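Local coordinates for protein dihydroorotase (Saccharomyces cerevisiae S288C, PDB 6L0A) that catalyses the reversible interconversion of N-carbamoyl-L-aspartate and dihydroorotate in de novo pyrimidine synthesis, using two zinc ions per subunit, at residues Gln3-Val15 with Leu300-Val314. Sequence-based numbering, arbitrary orientation.
Sequences QEIDLGLTCDMHV and LKGFVSDFGISFYEV. With ZN (zinc ion), chain K.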
# COMPACT_ATOMS: atom_id res chain seq x y z
N GLN C 3 -27.05 -24.62 -13.82
CA GLN C 3 -27.59 -24.07 -12.59
C GLN C 3 -27.85 -22.58 -12.76
O GLN C 3 -27.01 -21.84 -13.29
CB GLN C 3 -26.63 -24.29 -11.42
CG GLN C 3 -27.23 -23.83 -10.09
CD GLN C 3 -26.33 -24.07 -8.90
OE1 GLN C 3 -25.30 -24.73 -9.01
NE2 GLN C 3 -26.72 -23.54 -7.74
N GLU C 4 -29.03 -22.13 -12.33
CA GLU C 4 -29.45 -20.75 -12.50
C GLU C 4 -30.02 -20.21 -11.19
O GLU C 4 -30.58 -20.96 -10.39
CB GLU C 4 -30.50 -20.60 -13.60
CG GLU C 4 -29.99 -20.88 -14.99
CD GLU C 4 -31.00 -20.49 -16.05
OE1 GLU C 4 -32.20 -20.42 -15.73
OE2 GLU C 4 -30.58 -20.26 -17.21
N ILE C 5 -29.87 -18.90 -11.00
CA ILE C 5 -30.46 -18.19 -9.86
C ILE C 5 -31.13 -16.93 -10.39
O ILE C 5 -30.52 -16.15 -11.12
CB ILE C 5 -29.42 -17.84 -8.78
CG1 ILE C 5 -28.67 -19.09 -8.32
CG2 ILE C 5 -30.10 -17.15 -7.61
CD1 ILE C 5 -27.76 -18.85 -7.13
N ASP C 6 -32.40 -16.76 -10.04
CA ASP C 6 -33.19 -15.61 -10.47
C ASP C 6 -32.98 -14.52 -9.43
O ASP C 6 -33.52 -14.58 -8.33
CB ASP C 6 -34.66 -15.99 -10.61
CG ASP C 6 -35.50 -14.89 -11.25
OD1 ASP C 6 -35.16 -13.69 -11.12
OD2 ASP C 6 -36.51 -15.24 -11.90
N LEU C 7 -32.16 -13.53 -9.78
CA LEU C 7 -31.85 -12.45 -8.85
C LEU C 7 -32.81 -11.27 -8.98
O LEU C 7 -32.74 -10.34 -8.16
CB LEU C 7 -30.41 -11.98 -9.06
CG LEU C 7 -29.35 -13.04 -8.70
CD1 LEU C 7 -27.95 -12.57 -9.07
CD2 LEU C 7 -29.43 -13.41 -7.23
N GLY C 8 -33.69 -11.28 -9.97
CA GLY C 8 -34.70 -10.23 -10.07
C GLY C 8 -34.11 -8.88 -10.42
O GLY C 8 -33.25 -8.76 -11.31
N LEU C 9 -34.59 -7.85 -9.73
CA LEU C 9 -34.16 -6.47 -9.98
C LEU C 9 -32.96 -6.20 -9.08
O LEU C 9 -33.10 -5.81 -7.93
CB LEU C 9 -35.30 -5.49 -9.73
CG LEU C 9 -36.59 -5.80 -10.47
CD1 LEU C 9 -37.73 -4.91 -9.99
CD2 LEU C 9 -36.38 -5.67 -11.97
N THR C 10 -31.78 -6.43 -9.62
CA THR C 10 -30.53 -6.24 -8.89
C THR C 10 -30.21 -4.75 -8.75
O THR C 10 -30.50 -3.96 -9.65
CB THR C 10 -29.39 -6.94 -9.62
OG1 THR C 10 -29.46 -6.58 -11.00
CG2 THR C 10 -29.51 -8.45 -9.50
N CYS C 11 -29.56 -4.39 -7.64
CA CYS C 11 -29.14 -3.00 -7.46
C CYS C 11 -27.68 -2.92 -7.03
O CYS C 11 -27.20 -3.72 -6.22
CB CYS C 11 -30.00 -2.27 -6.43
SG CYS C 11 -30.28 -3.12 -4.89
N ASP C 12 -26.99 -1.94 -7.59
CA ASP C 12 -25.65 -1.55 -7.17
C ASP C 12 -25.78 -0.13 -6.64
O ASP C 12 -25.98 0.82 -7.41
CB ASP C 12 -24.67 -1.64 -8.34
CG ASP C 12 -23.28 -1.13 -7.99
OD1 ASP C 12 -23.07 -0.69 -6.84
OD2 ASP C 12 -22.42 -1.17 -8.88
N MET C 13 -25.71 0.02 -5.33
CA MET C 13 -26.02 1.31 -4.73
C MET C 13 -24.79 2.21 -4.58
O MET C 13 -24.77 3.09 -3.70
CB MET C 13 -26.73 1.09 -3.40
CG MET C 13 -28.15 0.48 -3.59
SD MET C 13 -29.11 1.22 -4.94
CE MET C 13 -30.77 0.67 -4.48
N HIS C 14 -23.78 2.06 -5.44
CA HIS C 14 -22.60 2.93 -5.37
C HIS C 14 -21.82 2.82 -6.69
O HIS C 14 -20.91 2.00 -6.80
CB HIS C 14 -21.73 2.55 -4.19
CG HIS C 14 -20.74 3.61 -3.80
ND1 HIS C 14 -20.54 4.01 -2.50
CD2 HIS C 14 -19.90 4.36 -4.55
CE1 HIS C 14 -19.62 4.95 -2.46
NE2 HIS C 14 -19.21 5.18 -3.69
N VAL C 15 -22.17 3.67 -7.66
CA VAL C 15 -21.66 3.56 -9.03
C VAL C 15 -21.03 4.87 -9.46
O VAL C 15 -21.61 5.94 -9.25
CB VAL C 15 -22.78 3.17 -10.02
CG1 VAL C 15 -22.30 3.28 -11.46
CG2 VAL C 15 -23.26 1.74 -9.75
N LEU C 300 -27.73 -14.60 -1.65
CA LEU C 300 -27.24 -13.67 -2.67
C LEU C 300 -28.32 -12.67 -3.06
O LEU C 300 -28.04 -11.47 -3.16
CB LEU C 300 -26.76 -14.43 -3.90
CG LEU C 300 -26.21 -13.56 -5.02
CD1 LEU C 300 -24.96 -12.82 -4.53
CD2 LEU C 300 -25.91 -14.36 -6.28
N LYS C 301 -29.55 -13.14 -3.27
CA LYS C 301 -30.60 -12.23 -3.72
C LYS C 301 -30.84 -11.11 -2.73
O LYS C 301 -31.11 -9.97 -3.12
CB LYS C 301 -31.90 -13.01 -3.98
CG LYS C 301 -33.07 -12.11 -4.36
CD LYS C 301 -34.03 -12.80 -5.31
CE LYS C 301 -35.05 -11.82 -5.87
NZ LYS C 301 -35.85 -11.23 -4.75
N GLY C 302 -30.75 -11.41 -1.43
CA GLY C 302 -30.90 -10.35 -0.45
C GLY C 302 -29.81 -9.31 -0.56
O GLY C 302 -30.08 -8.10 -0.53
N PHE C 303 -28.56 -9.76 -0.76
CA PHE C 303 -27.42 -8.84 -0.73
C PHE C 303 -27.38 -7.95 -1.97
O PHE C 303 -27.00 -6.78 -1.87
CB PHE C 303 -26.12 -9.63 -0.59
CG PHE C 303 -24.88 -8.77 -0.60
CD1 PHE C 303 -24.56 -7.98 0.49
CD2 PHE C 303 -24.05 -8.76 -1.70
CE1 PHE C 303 -23.42 -7.17 0.47
CE2 PHE C 303 -22.91 -7.96 -1.72
CZ PHE C 303 -22.60 -7.17 -0.63
N VAL C 304 -27.77 -8.47 -3.14
CA VAL C 304 -27.68 -7.73 -4.39
C VAL C 304 -29.02 -7.26 -4.91
O VAL C 304 -29.08 -6.71 -6.02
CB VAL C 304 -26.94 -8.53 -5.48
CG1 VAL C 304 -25.53 -8.92 -5.02
CG2 VAL C 304 -27.75 -9.76 -5.89
N SER C 305 -30.12 -7.47 -4.17
CA SER C 305 -31.39 -6.94 -4.65
C SER C 305 -32.32 -6.52 -3.53
O SER C 305 -32.67 -5.34 -3.43
CB SER C 305 -32.10 -7.95 -5.56
OG SER C 305 -33.30 -7.39 -6.07
N ASP C 306 -32.72 -7.46 -2.66
CA ASP C 306 -33.79 -7.18 -1.70
C ASP C 306 -33.45 -6.00 -0.79
O ASP C 306 -34.26 -5.08 -0.63
CB ASP C 306 -34.08 -8.42 -0.84
CG ASP C 306 -34.49 -9.63 -1.65
OD1 ASP C 306 -34.77 -9.49 -2.86
OD2 ASP C 306 -34.52 -10.73 -1.07
N PHE C 307 -32.27 -6.02 -0.18
CA PHE C 307 -31.99 -5.09 0.92
C PHE C 307 -31.77 -3.67 0.41
O PHE C 307 -32.19 -2.71 1.06
CB PHE C 307 -30.79 -5.58 1.72
CG PHE C 307 -31.03 -6.90 2.42
CD1 PHE C 307 -32.29 -7.21 2.93
CD2 PHE C 307 -30.01 -7.83 2.55
CE1 PHE C 307 -32.51 -8.42 3.57
CE2 PHE C 307 -30.23 -9.04 3.18
CZ PHE C 307 -31.49 -9.34 3.69
N GLY C 308 -31.13 -3.52 -0.74
CA GLY C 308 -30.95 -2.18 -1.30
C GLY C 308 -32.26 -1.58 -1.77
O GLY C 308 -32.54 -0.40 -1.54
N ILE C 309 -33.08 -2.39 -2.45
CA ILE C 309 -34.40 -1.93 -2.87
C ILE C 309 -35.22 -1.49 -1.66
O ILE C 309 -35.90 -0.46 -1.69
CB ILE C 309 -35.11 -3.04 -3.67
CG1 ILE C 309 -34.61 -3.03 -5.11
CG2 ILE C 309 -36.63 -2.88 -3.60
CD1 ILE C 309 -35.05 -4.22 -5.94
N SER C 310 -35.16 -2.26 -0.57
CA SER C 310 -35.93 -1.93 0.63
C SER C 310 -35.43 -0.64 1.29
O SER C 310 -36.24 0.22 1.68
CB SER C 310 -35.89 -3.10 1.62
OG SER C 310 -36.42 -2.74 2.89
N PHE C 311 -34.11 -0.49 1.43
CA PHE C 311 -33.56 0.68 2.12
C PHE C 311 -33.81 1.96 1.34
O PHE C 311 -34.13 3.00 1.93
CB PHE C 311 -32.05 0.48 2.35
CG PHE C 311 -31.42 1.50 3.25
CD1 PHE C 311 -31.44 1.34 4.62
CD2 PHE C 311 -30.82 2.63 2.72
CE1 PHE C 311 -30.87 2.29 5.46
CE2 PHE C 311 -30.25 3.58 3.56
CZ PHE C 311 -30.27 3.40 4.93
N TYR C 312 -33.63 1.92 0.02
CA TYR C 312 -33.87 3.10 -0.80
C TYR C 312 -35.34 3.24 -1.16
O TYR C 312 -35.70 4.22 -1.83
CB TYR C 312 -33.01 3.05 -2.06
CG TYR C 312 -31.59 3.56 -1.87
CD1 TYR C 312 -30.58 2.72 -1.43
CD2 TYR C 312 -31.28 4.90 -2.11
CE1 TYR C 312 -29.27 3.20 -1.25
CE2 TYR C 312 -30.00 5.38 -1.94
CZ TYR C 312 -29.00 4.53 -1.50
OH TYR C 312 -27.73 5.04 -1.33
N GLU C 313 -36.16 2.28 -0.75
CA GLU C 313 -37.60 2.27 -1.00
C GLU C 313 -37.90 2.48 -2.48
O GLU C 313 -38.66 3.38 -2.87
CB GLU C 313 -38.32 3.29 -0.11
CG GLU C 313 -38.07 3.00 1.37
CD GLU C 313 -38.66 4.05 2.32
OE1 GLU C 313 -39.90 4.20 2.33
OE2 GLU C 313 -37.88 4.71 3.02
N VAL C 314 -37.28 1.64 -3.30
CA VAL C 314 -37.46 1.67 -4.75
C VAL C 314 -38.81 1.05 -5.08
O VAL C 314 -39.12 -0.05 -4.62
CB VAL C 314 -36.33 0.92 -5.45
CG1 VAL C 314 -36.45 1.04 -6.97
CG2 VAL C 314 -34.96 1.44 -4.98
ZN ZN K . -17.40 5.82 -4.67
O HOH W 1 -25.69 3.42 -1.18
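Met13 meets Tyr312 where the first barrel strand passes over the C-terminal half of helix 300-312. Its chain bends at chi2 (-43°), which lays CG, SD and CE along the CD1-CE1 side of the ring. CE comes to 3.7 Å from Tyr312 CD1, and SD sits 4.5 Å from the ring centroid, an oblique Met-aromatic contact. The same methyl also approaches Gly308 O and Val314 CG2. A water accepts from Tyr312 OH and donates to Met13 O, tying the phenol to the backbone just before zinc ligand His14; Asn135 is a further partner of the hydroxyl.

At the other end, Leu7 CD2 nestles between Leu300, Lys301 and Val304, 3.8 Å from Leu300 CD2. Lys301 swings its aliphatic CE against Leu7 O while its NZ reaches along the helix to a salt bridge with Asp306 OD1.

Val304, lying in a wider pi-type turn, turns its carbonyl outward: its O takes a fairly straight bond from Cys11 N (2.9 Å, 163°) and a CA-H contact from Thr10. Ser305 holds OG anti to its backbone N (chi1 -177°), aimed at Leu9 O; a bond is likely, but the 2.4 Å from Ser305 OG to Leu9 O is doubtfully short. Cys11 SG rests on Gly308 CA at 3.8 Å, where the missing side chain lets the strand come close.

A Schellman motif at Glu313 ends the helix. Strand 4-8 pairs with strand 324-328 in the antiparallel sheet, whereas 11-15 lies beside 37-40 in the TIM-type barrel; helix 283-293 packs on Leu7 and Leu300, and strand 253-255 on Met13.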